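Local coordinates for PKS_KS domain-containing protein (Photorhabdus luminescens subsp. laumondii, PDB 6SMO) that probably acts as a beta-ketoacyl-[acyl-carrier-protein] synthase of the thiolase superfamily and holds a pentaoxo-dodecanal chain in its pocket, at residues Ile395-Pro400 / Tyr408-Gly413; Leu233-Ser238 / Asp256-Ala261; Arg27-Thr32 / Glu203-Gly208; Asn339-Ser344 / Asp401-Leu406; Ser330-Ser335 / Ser362-Thr367. All coordinates share one frame; numbering follows the deposited sequence.

Interaction 1 (Ile395-Pro400 / Tyr408-Gly413)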
# COMPACT_ATOMS: atom_id res chain seq x y z
N ILE B 395 -5.02 -27.97 1.69
CA ILE B 395 -4.45 -29.08 2.51
C ILE B 395 -4.61 -28.74 4.00
O ILE B 395 -4.99 -27.60 4.32
CB ILE B 395 -2.97 -29.36 2.14
CG1 ILE B 395 -2.03 -28.20 2.49
CG2 ILE B 395 -2.86 -29.76 0.68
CD1 ILE B 395 -0.59 -28.62 2.66
N ASN B 396 -4.33 -29.72 4.87
CA ASN B 396 -4.39 -29.61 6.35
C ASN B 396 -5.83 -29.38 6.81
O ASN B 396 -6.02 -28.79 7.89
CB ASN B 396 -3.45 -28.51 6.87
CG ASN B 396 -2.06 -28.59 6.27
OD1 ASN B 396 -1.56 -29.67 5.99
ND2 ASN B 396 -1.43 -27.44 6.09
N TYR B 397 -6.82 -29.85 6.03
CA TYR B 397 -8.26 -29.75 6.37
C TYR B 397 -8.60 -30.85 7.38
O TYR B 397 -8.73 -32.03 6.98
CB TYR B 397 -9.14 -29.84 5.12
CG TYR B 397 -10.58 -29.44 5.36
CD1 TYR B 397 -10.96 -28.11 5.32
CD2 TYR B 397 -11.55 -30.38 5.65
CE1 TYR B 397 -12.27 -27.72 5.55
CE2 TYR B 397 -12.87 -30.01 5.88
CZ TYR B 397 -13.23 -28.68 5.83
OH TYR B 397 -14.52 -28.30 6.05
N GLN B 398 -8.73 -30.46 8.65
CA GLN B 398 -8.96 -31.38 9.80
C GLN B 398 -10.47 -31.47 10.07
O GLN B 398 -11.16 -32.11 9.26
CB GLN B 398 -8.13 -30.91 11.00
CG GLN B 398 -6.62 -30.99 10.77
CD GLN B 398 -5.84 -30.14 11.74
OE1 GLN B 398 -6.09 -30.15 12.94
NE2 GLN B 398 -4.89 -29.39 11.22
N THR B 399 -10.95 -30.83 11.15
CA THR B 399 -12.39 -30.84 11.55
C THR B 399 -13.13 -29.77 10.74
O THR B 399 -12.70 -28.62 10.70
CB THR B 399 -12.55 -30.60 13.06
OG1 THR B 399 -11.63 -31.45 13.75
CG2 THR B 399 -13.95 -30.87 13.55
N PRO B 400 -14.26 -30.12 10.08
CA PRO B 400 -15.04 -29.14 9.33
C PRO B 400 -15.77 -28.15 10.25
O PRO B 400 -16.39 -28.59 11.20
CB PRO B 400 -16.03 -29.99 8.53
CG PRO B 400 -16.19 -31.25 9.35
CD PRO B 400 -14.84 -31.47 10.01
N TYR B 408 -14.44 -26.64 -0.19
CA TYR B 408 -13.08 -26.05 -0.03
C TYR B 408 -12.01 -26.97 -0.63
O TYR B 408 -10.81 -26.66 -0.46
CB TYR B 408 -12.80 -25.74 1.45
CG TYR B 408 -13.77 -24.76 2.05
CD1 TYR B 408 -13.88 -23.47 1.55
CD2 TYR B 408 -14.58 -25.11 3.12
CE1 TYR B 408 -14.78 -22.56 2.09
CE2 TYR B 408 -15.47 -24.21 3.68
CZ TYR B 408 -15.57 -22.93 3.16
OH TYR B 408 -16.45 -22.04 3.71
N ILE B 409 -12.41 -28.05 -1.31
CA ILE B 409 -11.50 -28.98 -2.04
C ILE B 409 -10.43 -29.48 -1.07
O ILE B 409 -9.25 -29.19 -1.24
CB ILE B 409 -10.88 -28.29 -3.27
CG1 ILE B 409 -11.90 -27.43 -4.03
CG2 ILE B 409 -10.22 -29.31 -4.19
CD1 ILE B 409 -11.31 -26.16 -4.59
N PRO B 410 -10.81 -30.22 -0.00
CA PRO B 410 -9.87 -30.57 1.07
C PRO B 410 -8.88 -31.68 0.69
O PRO B 410 -9.32 -32.75 0.30
CB PRO B 410 -10.81 -31.02 2.20
CG PRO B 410 -12.00 -31.60 1.48
CD PRO B 410 -12.16 -30.76 0.24
N ASN B 411 -7.58 -31.38 0.80
CA ASN B 411 -6.46 -32.36 0.85
C ASN B 411 -6.08 -32.84 -0.55
O ASN B 411 -4.90 -32.70 -0.91
CB ASN B 411 -6.76 -33.51 1.82
CG ASN B 411 -7.09 -33.03 3.22
OD1 ASN B 411 -6.59 -32.00 3.66
ND2 ASN B 411 -7.92 -33.78 3.93
N GLN B 412 -7.03 -33.40 -1.31
CA GLN B 412 -6.80 -33.93 -2.69
C GLN B 412 -7.49 -33.02 -3.71
O GLN B 412 -8.70 -32.73 -3.54
CB GLN B 412 -7.31 -35.37 -2.81
CG GLN B 412 -6.28 -36.41 -2.41
CD GLN B 412 -5.14 -36.55 -3.39
OE1 GLN B 412 -5.27 -36.24 -4.57
NE2 GLN B 412 -4.01 -37.03 -2.91
N GLY B 413 -6.75 -32.58 -4.74
CA GLY B 413 -7.25 -31.78 -5.87
C GLY B 413 -7.86 -32.67 -6.95
O GLY B 413 -7.90 -33.90 -6.74
O HOH W 1 -3.22 -32.19 4.52

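Interaction 2 (Leu233-Ser238 / Asp256-Ala261)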
# COMPACT_ATOMS: atom_id res chain seq x y z
N LEU B 233 0.50 -8.59 17.74
CA LEU B 233 -0.90 -8.29 17.33
C LEU B 233 -1.79 -9.52 17.61
O LEU B 233 -2.95 -9.34 17.95
CB LEU B 233 -0.86 -7.97 15.84
CG LEU B 233 -2.20 -7.68 15.16
CD1 LEU B 233 -2.85 -6.44 15.76
CD2 LEU B 233 -2.00 -7.51 13.67
N GLY B 234 -1.22 -10.72 17.49
CA GLY B 234 -1.91 -12.00 17.73
C GLY B 234 -2.62 -12.50 16.49
O GLY B 234 -3.70 -13.11 16.64
N ALA B 235 -2.03 -12.27 15.31
CA ALA B 235 -2.57 -12.66 13.99
C ALA B 235 -1.91 -13.96 13.50
O ALA B 235 -2.50 -14.62 12.62
CB ALA B 235 -2.37 -11.54 13.00
N LEU B 236 -0.74 -14.31 14.05
CA LEU B 236 0.02 -15.54 13.70
C LEU B 236 -0.54 -16.73 14.47
O LEU B 236 -1.07 -16.53 15.58
CB LEU B 236 1.51 -15.34 14.01
CG LEU B 236 2.45 -15.28 12.81
CD1 LEU B 236 2.05 -14.16 11.85
CD2 LEU B 236 3.89 -15.09 13.25
N SER B 237 -0.43 -17.94 13.89
CA SER B 237 -0.79 -19.23 14.52
C SER B 237 0.14 -19.50 15.71
O SER B 237 1.37 -19.45 15.51
CB SER B 237 -0.73 -20.36 13.52
OG SER B 237 -1.23 -21.56 14.07
N SER B 238 -0.42 -19.76 16.89
CA SER B 238 0.31 -19.88 18.18
C SER B 238 -0.07 -21.16 18.95
O SER B 238 0.43 -21.32 20.08
CB SER B 238 0.08 -18.65 19.03
OG SER B 238 -1.30 -18.50 19.33
N ASP B 256 -6.19 -20.73 13.97
CA ASP B 256 -5.97 -19.71 15.04
C ASP B 256 -5.02 -18.59 14.58
O ASP B 256 -4.56 -17.83 15.45
CB ASP B 256 -5.40 -20.38 16.30
CG ASP B 256 -4.02 -20.98 16.10
OD1 ASP B 256 -3.78 -21.58 15.04
OD2 ASP B 256 -3.18 -20.83 17.02
N GLY B 257 -4.73 -18.48 13.27
CA GLY B 257 -3.81 -17.46 12.73
C GLY B 257 -3.13 -17.92 11.45
O GLY B 257 -3.17 -19.13 11.16
N PHE B 258 -2.49 -16.98 10.73
CA PHE B 258 -1.80 -17.23 9.44
C PHE B 258 -0.32 -17.54 9.70
O PHE B 258 0.29 -16.90 10.59
CB PHE B 258 -1.99 -16.05 8.48
CG PHE B 258 -1.26 -14.77 8.82
CD1 PHE B 258 0.07 -14.59 8.49
CD2 PHE B 258 -1.93 -13.73 9.45
CE1 PHE B 258 0.73 -13.41 8.79
CE2 PHE B 258 -1.27 -12.54 9.75
CZ PHE B 258 0.05 -12.39 9.42
N VAL B 259 0.24 -18.49 8.95
CA VAL B 259 1.70 -18.80 8.90
C VAL B 259 2.35 -17.82 7.92
O VAL B 259 2.04 -17.91 6.72
CB VAL B 259 1.96 -20.26 8.49
CG1 VAL B 259 3.44 -20.54 8.24
CG2 VAL B 259 1.40 -21.24 9.51
N ILE B 260 3.20 -16.91 8.42
CA ILE B 260 3.89 -15.88 7.60
C ILE B 260 4.86 -16.58 6.64
O ILE B 260 5.41 -17.63 7.01
CB ILE B 260 4.61 -14.83 8.48
CG1 ILE B 260 4.98 -13.59 7.68
CG2 ILE B 260 5.81 -15.44 9.19
CD1 ILE B 260 5.26 -12.37 8.53
N ALA B 261 5.05 -16.01 5.44
CA ALA B 261 5.86 -16.57 4.34
C ALA B 261 6.54 -15.43 3.56
O ALA B 261 6.18 -14.27 3.80
CB ALA B 261 4.99 -17.41 3.44

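Interaction 3 (Arg27-Thr32 / Glu203-Gly208)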
# COMPACT_ATOMS: atom_id res chain seq x y z
N ARG B 27 -9.90 -2.16 -24.53
CA ARG B 27 -9.19 -3.36 -25.04
C ARG B 27 -9.18 -4.45 -23.96
O ARG B 27 -9.15 -4.10 -22.76
CB ARG B 27 -7.76 -2.99 -25.45
CG ARG B 27 -7.69 -1.94 -26.55
CD ARG B 27 -6.34 -1.24 -26.60
NE ARG B 27 -5.30 -2.06 -27.22
CZ ARG B 27 -4.00 -1.78 -27.21
NH1 ARG B 27 -3.55 -0.69 -26.61
NH2 ARG B 27 -3.15 -2.59 -27.81
N ARG B 28 -9.19 -5.72 -24.38
CA ARG B 28 -9.12 -6.91 -23.48
C ARG B 28 -7.67 -7.12 -23.04
O ARG B 28 -6.76 -6.94 -23.88
CB ARG B 28 -9.68 -8.15 -24.18
CG ARG B 28 -11.20 -8.17 -24.28
CD ARG B 28 -11.73 -9.51 -24.76
NE ARG B 28 -11.58 -9.68 -26.20
CZ ARG B 28 -11.99 -10.75 -26.88
NH1 ARG B 28 -12.58 -11.76 -26.26
NH2 ARG B 28 -11.81 -10.80 -28.19
N VAL B 29 -7.47 -7.50 -21.77
CA VAL B 29 -6.15 -7.75 -21.14
C VAL B 29 -5.98 -9.27 -20.97
O VAL B 29 -6.94 -9.92 -20.52
CB VAL B 29 -6.02 -7.02 -19.79
CG1 VAL B 29 -4.64 -7.17 -19.18
CG2 VAL B 29 -6.39 -5.55 -19.91
N VAL B 30 -4.80 -9.80 -21.33
CA VAL B 30 -4.48 -11.26 -21.27
C VAL B 30 -3.11 -11.46 -20.62
O VAL B 30 -2.23 -10.60 -20.78
CB VAL B 30 -4.54 -11.90 -22.67
CG1 VAL B 30 -5.97 -12.05 -23.16
CG2 VAL B 30 -3.70 -11.15 -23.69
N VAL B 31 -2.95 -12.59 -19.91
CA VAL B 31 -1.69 -13.01 -19.24
C VAL B 31 -0.90 -13.89 -20.22
O VAL B 31 -1.41 -14.97 -20.57
CB VAL B 31 -1.98 -13.76 -17.92
CG1 VAL B 31 -0.70 -14.03 -17.14
CG2 VAL B 31 -2.99 -13.03 -17.05
N THR B 32 0.28 -13.43 -20.63
CA THR B 32 1.14 -14.10 -21.65
C THR B 32 2.37 -14.75 -21.00
O THR B 32 2.94 -15.65 -21.65
CB THR B 32 1.57 -13.11 -22.74
OG1 THR B 32 2.09 -11.95 -22.10
CG2 THR B 32 0.44 -12.74 -23.67
N GLU B 203 -5.83 -1.46 -16.19
CA GLU B 203 -6.39 -0.14 -16.58
C GLU B 203 -5.50 0.51 -17.65
O GLU B 203 -6.06 1.04 -18.63
CB GLU B 203 -6.55 0.76 -15.36
CG GLU B 203 -7.71 0.36 -14.46
CD GLU B 203 -7.72 1.01 -13.09
OE1 GLU B 203 -8.37 0.46 -12.18
OE2 GLU B 203 -7.08 2.07 -12.93
N HIS B 204 -4.17 0.46 -17.47
CA HIS B 204 -3.16 1.00 -18.42
C HIS B 204 -3.37 0.38 -19.81
O HIS B 204 -3.37 1.14 -20.80
CB HIS B 204 -1.73 0.77 -17.91
CG HIS B 204 -1.27 1.79 -16.92
ND1 HIS B 204 -0.91 1.45 -15.63
CD2 HIS B 204 -1.11 3.12 -17.03
CE1 HIS B 204 -0.55 2.54 -14.98
NE2 HIS B 204 -0.66 3.58 -15.82
N ILE B 205 -3.53 -0.95 -19.87
CA ILE B 205 -3.66 -1.72 -21.15
C ILE B 205 -5.04 -1.45 -21.75
O ILE B 205 -5.10 -1.17 -22.97
CB ILE B 205 -3.41 -3.23 -20.92
CG1 ILE B 205 -2.01 -3.50 -20.37
CG2 ILE B 205 -3.67 -4.02 -22.20
CD1 ILE B 205 -1.85 -4.86 -19.73
N ARG B 206 -6.10 -1.52 -20.94
CA ARG B 206 -7.51 -1.45 -21.38
C ARG B 206 -7.81 -0.07 -21.99
O ARG B 206 -8.47 -0.03 -23.04
CB ARG B 206 -8.47 -1.74 -20.22
CG ARG B 206 -9.94 -1.64 -20.61
CD ARG B 206 -10.84 -2.58 -19.83
NE ARG B 206 -11.20 -2.06 -18.52
CZ ARG B 206 -11.83 -2.75 -17.57
NH1 ARG B 206 -12.10 -2.17 -16.42
NH2 ARG B 206 -12.18 -4.01 -17.78
N TYR B 207 -7.34 1.01 -21.35
CA TYR B 207 -7.65 2.42 -21.72
C TYR B 207 -6.59 2.98 -22.68
O TYR B 207 -6.67 4.17 -23.02
CB TYR B 207 -7.84 3.26 -20.45
CG TYR B 207 -9.01 2.84 -19.60
CD1 TYR B 207 -10.28 2.75 -20.14
CD2 TYR B 207 -8.85 2.52 -18.26
CE1 TYR B 207 -11.37 2.35 -19.37
CE2 TYR B 207 -9.92 2.12 -17.48
CZ TYR B 207 -11.18 2.04 -18.03
OH TYR B 207 -12.24 1.65 -17.26
N GLY B 208 -5.63 2.14 -23.10
CA GLY B 208 -4.81 2.36 -24.31
C GLY B 208 -3.52 3.13 -24.06
O GLY B 208 -2.99 3.70 -25.03

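Interaction 4 (Asn339-Ser344 / Asp401-Leu406)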
# COMPACT_ATOMS: atom_id res chain seq x y z
N ASN B 339 -11.16 -14.00 8.91
CA ASN B 339 -11.00 -13.87 7.44
C ASN B 339 -11.83 -14.93 6.71
O ASN B 339 -12.53 -14.57 5.75
CB ASN B 339 -9.53 -13.97 7.00
CG ASN B 339 -9.36 -13.85 5.50
OD1 ASN B 339 -9.15 -14.85 4.82
ND2 ASN B 339 -9.48 -12.64 4.97
N ASP B 340 -11.72 -16.19 7.14
CA ASP B 340 -12.30 -17.37 6.42
C ASP B 340 -13.83 -17.34 6.52
O ASP B 340 -14.48 -17.72 5.53
CB ASP B 340 -11.72 -18.68 6.97
CG ASP B 340 -10.23 -18.85 6.73
OD1 ASP B 340 -9.59 -17.88 6.27
OD2 ASP B 340 -9.72 -19.95 7.01
N ILE B 341 -14.37 -16.92 7.66
CA ILE B 341 -15.84 -16.76 7.88
C ILE B 341 -16.34 -15.58 7.03
O ILE B 341 -17.45 -15.68 6.47
CB ILE B 341 -16.19 -16.61 9.38
CG1 ILE B 341 -17.70 -16.72 9.62
CG2 ILE B 341 -15.63 -15.32 9.97
CD1 ILE B 341 -18.08 -17.01 11.06
N ASN B 342 -15.54 -14.51 6.93
CA ASN B 342 -15.85 -13.26 6.19
C ASN B 342 -16.05 -13.59 4.70
O ASN B 342 -17.04 -13.11 4.12
CB ASN B 342 -14.78 -12.19 6.40
CG ASN B 342 -14.98 -10.95 5.56
OD1 ASN B 342 -14.63 -10.93 4.38
ND2 ASN B 342 -15.52 -9.90 6.16
N GLU B 343 -15.13 -14.36 4.12
CA GLU B 343 -15.12 -14.72 2.67
C GLU B 343 -16.25 -15.70 2.36
O GLU B 343 -16.88 -15.54 1.29
CB GLU B 343 -13.76 -15.31 2.28
CG GLU B 343 -12.65 -14.29 2.20
CD GLU B 343 -11.38 -14.80 1.56
OE1 GLU B 343 -10.72 -15.67 2.17
OE2 GLU B 343 -11.05 -14.34 0.45
N SER B 344 -16.48 -16.69 3.23
CA SER B 344 -17.54 -17.72 3.08
C SER B 344 -18.91 -17.05 3.00
O SER B 344 -19.67 -17.38 2.06
CB SER B 344 -17.48 -18.73 4.20
OG SER B 344 -16.25 -19.43 4.18
N ASP B 401 -15.65 -26.85 9.96
CA ASP B 401 -16.31 -25.75 10.71
C ASP B 401 -17.78 -25.69 10.29
O ASP B 401 -18.08 -25.71 9.10
CB ASP B 401 -15.60 -24.41 10.46
CG ASP B 401 -15.93 -23.33 11.47
OD1 ASP B 401 -17.13 -23.06 11.68
OD2 ASP B 401 -14.98 -22.75 12.04
N PRO B 402 -18.74 -25.63 11.24
CA PRO B 402 -20.16 -25.52 10.88
C PRO B 402 -20.51 -24.21 10.15
O PRO B 402 -21.42 -24.23 9.34
CB PRO B 402 -20.89 -25.60 12.23
CG PRO B 402 -19.85 -25.21 13.26
CD PRO B 402 -18.54 -25.70 12.69
N ASP B 403 -19.79 -23.12 10.44
CA ASP B 403 -20.00 -21.78 9.83
C ASP B 403 -19.48 -21.79 8.39
O ASP B 403 -20.22 -21.31 7.50
CB ASP B 403 -19.33 -20.68 10.65
CG ASP B 403 -19.89 -20.52 12.06
OD1 ASP B 403 -21.09 -20.79 12.24
OD2 ASP B 403 -19.12 -20.12 12.95
N CYS B 404 -18.26 -22.29 8.17
CA CYS B 404 -17.63 -22.48 6.84
C CYS B 404 -18.07 -23.83 6.26
O CYS B 404 -17.38 -24.84 6.54
CB CYS B 404 -16.11 -22.41 6.94
SG CYS B 404 -15.49 -20.84 7.58
N ASP B 405 -19.16 -23.85 5.49
CA ASP B 405 -19.83 -25.09 5.00
C ASP B 405 -19.96 -25.05 3.47
O ASP B 405 -20.96 -25.58 2.96
CB ASP B 405 -21.18 -25.29 5.69
CG ASP B 405 -22.19 -24.18 5.44
OD1 ASP B 405 -21.75 -23.03 5.21
OD2 ASP B 405 -23.40 -24.47 5.47
N LEU B 406 -18.98 -24.47 2.77
CA LEU B 406 -18.86 -24.50 1.29
C LEU B 406 -17.86 -25.59 0.89
O LEU B 406 -17.22 -26.16 1.79
CB LEU B 406 -18.42 -23.13 0.77
CG LEU B 406 -19.39 -21.98 1.03
CD1 LEU B 406 -18.70 -20.63 0.84
CD2 LEU B 406 -20.61 -22.08 0.13

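Interaction 5 (Ser330-Ser335 / Ser362-Thr367)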
# COMPACT_ATOMS: atom_id res chain seq x y z
N SER B 330 -10.58 -18.50 -6.24
CA SER B 330 -9.26 -18.53 -5.55
C SER B 330 -9.31 -17.56 -4.36
O SER B 330 -8.87 -16.41 -4.52
CB SER B 330 -8.14 -18.19 -6.50
OG SER B 330 -6.90 -18.13 -5.81
N ALA B 331 -9.83 -18.01 -3.22
CA ALA B 331 -10.08 -17.18 -2.02
C ALA B 331 -8.74 -16.79 -1.37
O ALA B 331 -7.74 -17.50 -1.59
CB ALA B 331 -10.97 -17.90 -1.04
N HIS B 332 -8.79 -15.73 -0.56
CA HIS B 332 -7.63 -15.19 0.18
C HIS B 332 -7.15 -16.25 1.17
O HIS B 332 -5.95 -16.53 1.17
CB HIS B 332 -8.06 -13.89 0.87
CG HIS B 332 -7.00 -13.21 1.65
ND1 HIS B 332 -6.08 -12.40 1.06
CD2 HIS B 332 -6.74 -13.19 2.97
CE1 HIS B 332 -5.27 -11.93 1.98
NE2 HIS B 332 -5.66 -12.39 3.15
N GLY B 333 -8.07 -16.83 1.95
CA GLY B 333 -7.81 -17.97 2.86
C GLY B 333 -6.59 -17.85 3.76
O GLY B 333 -5.75 -18.73 3.65
N SER B 334 -6.48 -16.81 4.58
CA SER B 334 -5.30 -16.63 5.48
C SER B 334 -5.21 -17.69 6.60
O SER B 334 -4.12 -17.87 7.15
CB SER B 334 -5.20 -15.23 6.01
OG SER B 334 -6.40 -14.84 6.63
N SER B 335 -6.34 -18.30 6.97
CA SER B 335 -6.44 -19.31 8.06
C SER B 335 -6.49 -18.61 9.42
O SER B 335 -6.03 -19.21 10.41
CB SER B 335 -5.31 -20.32 7.99
OG SER B 335 -5.53 -21.38 8.91
N SER B 362 -7.62 -22.10 -1.04
CA SER B 362 -6.60 -21.16 -0.51
C SER B 362 -5.21 -21.79 -0.69
O SER B 362 -5.01 -22.92 -0.21
CB SER B 362 -6.86 -20.83 0.93
OG SER B 362 -5.84 -19.98 1.45
N LEU B 363 -4.30 -21.08 -1.37
CA LEU B 363 -2.90 -21.55 -1.61
C LEU B 363 -2.08 -21.40 -0.33
O LEU B 363 -1.04 -22.08 -0.22
CB LEU B 363 -2.28 -20.74 -2.75
CG LEU B 363 -1.05 -21.36 -3.40
CD1 LEU B 363 -1.44 -22.51 -4.32
CD2 LEU B 363 -0.25 -20.32 -4.17
N LYS B 364 -2.53 -20.56 0.61
CA LYS B 364 -1.82 -20.23 1.87
C LYS B 364 -1.74 -21.46 2.79
O LYS B 364 -0.99 -21.39 3.78
CB LYS B 364 -2.50 -19.06 2.59
CG LYS B 364 -2.43 -17.72 1.87
CD LYS B 364 -3.04 -16.58 2.65
CE LYS B 364 -2.98 -15.25 1.94
NZ LYS B 364 -3.88 -15.20 0.76
N SER B 365 -2.49 -22.52 2.49
CA SER B 365 -2.44 -23.83 3.21
C SER B 365 -1.10 -24.53 2.93
O SER B 365 -0.65 -25.30 3.80
CB SER B 365 -3.60 -24.71 2.84
OG SER B 365 -3.61 -24.98 1.45
N MET B 366 -0.51 -24.28 1.76
CA MET B 366 0.79 -24.87 1.31
C MET B 366 1.91 -23.82 1.42
O MET B 366 2.99 -24.16 1.93
CB MET B 366 0.70 -25.36 -0.13
CG MET B 366 -0.38 -26.41 -0.34
SD MET B 366 -0.39 -27.08 -2.02
CE MET B 366 -1.80 -26.22 -2.71
N THR B 367 1.65 -22.59 0.94
CA THR B 367 2.66 -21.51 0.78
C THR B 367 2.82 -20.70 2.08
O THR B 367 3.92 -20.17 2.30
CB THR B 367 2.28 -20.55 -0.36
OG1 THR B 367 0.92 -20.16 -0.18
CG2 THR B 367 2.46 -21.17 -1.73
O HOH W 2 -4.40 -13.49 -1.57

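Interaction 1 (Ile395-Pro400 / Tyr408-Gly413)
Two first torsions set this contact: Y397 carries CG opposite its own backbone N (chi1 -167°), which lays the ring beside P410, while N411 (chi1 -56°) keeps its amide next to its own N and brings OD1 up to the 395-397 backbone. There OD1 accepts Y397 N at 3.2 Å, in the carbonyl plane and on a lone pair, with an N-H...O angle of 154°. Water 1 accepts a hydrogen bond from N396 N at 2.7 Å and donates a weak one to N411 OD1 at 3.5 Å. The Y397 ring and P410 lie side by side and point the same way, with CG of Y397 3.5 Å from CB of P410. Further along the ring, Y397 CE1 lies 4.2 Å from Y408 CD2. Y408 also stacks on F251 and sends its hydroxyl to S344. The long loop between strands 390-391 and 414-415 is thus folded back on itself by one direct amide bond and a weak water bridge at solvent-exposed N411, beside apolar contact of Y397 with P410 and Y408.

Interaction 2 (Leu233-Ser238 / Asp256-Ala261)
L236 and F258 cross obliquely, with methyl CD1 of L236 over one face of the F258 ring, 3.9 Å from its centroid and 30° off the normal, a CH-pi contact. A235 reaches another part of the same ring, its CB 3.6 Å from CE2. The chi1 of 71° at F258 swings the ring back beside its own backbone, so that a side chain leaving away from 233-238 still ends against it. The backbones are joined as well: F258 N donates to A235 O at 3.0 Å. G257, whose phi of 151° is glycine territory, lets the two backbones come close, with S237 CA 3.9 Å from G257 CA. At the other end the D256 carboxylate is shared by two donors. S237 OG donates to OD1 at 2.7 Å on the syn side, though out of the carboxylate plane, whereas S238 N reaches OD2 at 3.0 Å from above that plane. F258 also meets pocket residues F230 and H369 edge-to-face, placing the contact beside the ligand site, the F258 side chain about 5 Å from the bound pentaoxo-dodecanal. The S237 hydroxyl, the S238 amide and a salt bridge from R239 to D256 OD1 would probably favour an ionised carboxylate.

Interaction 3 (Arg27-Thr32 / Glu203-Gly208)
V29 and I205 lie on the tight side of this contact. Their side chains cross at about a right angle, with CG1 of V29 3.7 Å from CD1 of I205 and CG2 of V29 3.9 Å from both CB and CG2 of I205. V29 sets CG1 opposite its backbone N (chi1 -175°), which leaves both methyls facing the isoleucine, and L269 of strand 263-271 touches each residue. Next to this apolar core, R27 N donates to R206 O at 3.0 Å, on a lone pair in the carbonyl plane. R27 O is met in return by R206, whose CA approaches it to 3.4 Å in a CA-H...O contact and whose CG packs as closely. Here the start of strand 29-37 meets the C-terminal end of helix 193-206, the helix that follows pocket residue C191; in the thiolase fold such a helix belongs to the layer between the sheets. It closes with a Schellman motif at G208. Toward the partly exposed arginine ends the packing is looser. The R27 guanidinium presents its edge to G208, NH1 lying 4.0 Å from CA, while NH2 forms a salt bridge with D211. R206 leads away to pair NH1 with D318.

Interaction 4 (Asn339-Ser344 / Asp401-Leu406)
The helical turn 339-344 faces an irregular segment, 401-406, and the CA atoms of S344 and C404 approach to 6.1 Å. No hydrogen bond joins the two; each has its own internal bonds. On the helix, D340 O accepts both S344 N at 3.2 Å and S344 OG at 2.8 Å, the two arriving from opposite faces of its carbonyl plane. In the loop, D401 OD1 accepts D403 N at 2.9 Å, an Asx turn that bends the chain round P402, just before the residues that meet the helix. C404 is central to the packing. With chi1 at -60°, SG lies beside its own N and tucks against the helix surface, 3.8 Å from S344 OG and 3.9 Å from D340 O; the sheer length of these approaches fits van der Waals contact. L406 comes in farther along, its CD1 3.6 Å from S344 O and touching the S344 side chain. On the other flank I341 brings CD1 at a slant across the D403 side chain, 3.8 Å from OD2, where D403 is open to solvent. S344 OG has a second partner in Y408 OH, and the D340 carboxylate takes F251 N. Helix 337-350 is therefore roofed by this loop on one side, while E343 turns the other way, touching L424 of strand 420-427 and bonding to the backbone of H332 and G333.

Interaction 5 (Ser330-Ser335 / Ser362-Thr367)
K364 threads across the loop that carries H332, in a thiolase-fold ketosynthase where the loop after strand 326-330 meets the weakly bonded turn 364-367. H332, with H369 and pocket residue C191, is consistent with the Cys-His-His active site of beta-ketoacyl synthases, with K364 beside it; the H332 side chain lies about 6 Å from the bound pentaoxo-dodecanal. Along the lysine, CB touches G333 O at 3.4 Å. CG rests 3.8 Å from H332 O, and CD lies 3.3 Å from H332 O and also touches S334 CA. The extended chain puts CE over the H332 ring, 4.1 Å from its centroid and 13° off the normal; chi4 of 69° then turns NZ toward H332 O, still over that face and offset toward the rim. NZ donates to H332 O, though the modelled separation is too short to be read literally at this resolution. E378 forms a salt bridge with the same NZ. Beside the lysine, S362 directs OG opposite its backbone N and donates to G333 O, tilted 19° from the carbonyl plane, while the same OG accepts a weak capping bond from K364 N where the turn begins. H332 also meets the ring of pocket residue H369. Water 2 accepts from K364 NZ at 2.9 Å and, weakly, from H332 ND1 at 3.3 Å.

Overall arrangement
From the N terminus, interaction 3 comes first, closing a 170-residue span by joining the start of strand 29-37 to the end of helix 193-206. Interaction 2 follows in series, closing the short loop before strand 263-271. The remaining three lie in the C-terminal half. Interaction 4 crosses both companions: it opens within the span of interaction 5 and closes within that of interaction 1. It touches them through E343 with H332 and G333, and S344 OG with Y408 OH. Interactions 1 and 5, though in series, also touch, I395 and N396 against S365 and M366. Interaction 2 meets interaction 5 at G257 N and S335 O, linking both halves near the pocket; interaction 3 stands apart, its centre 36 Å from that of interaction 2.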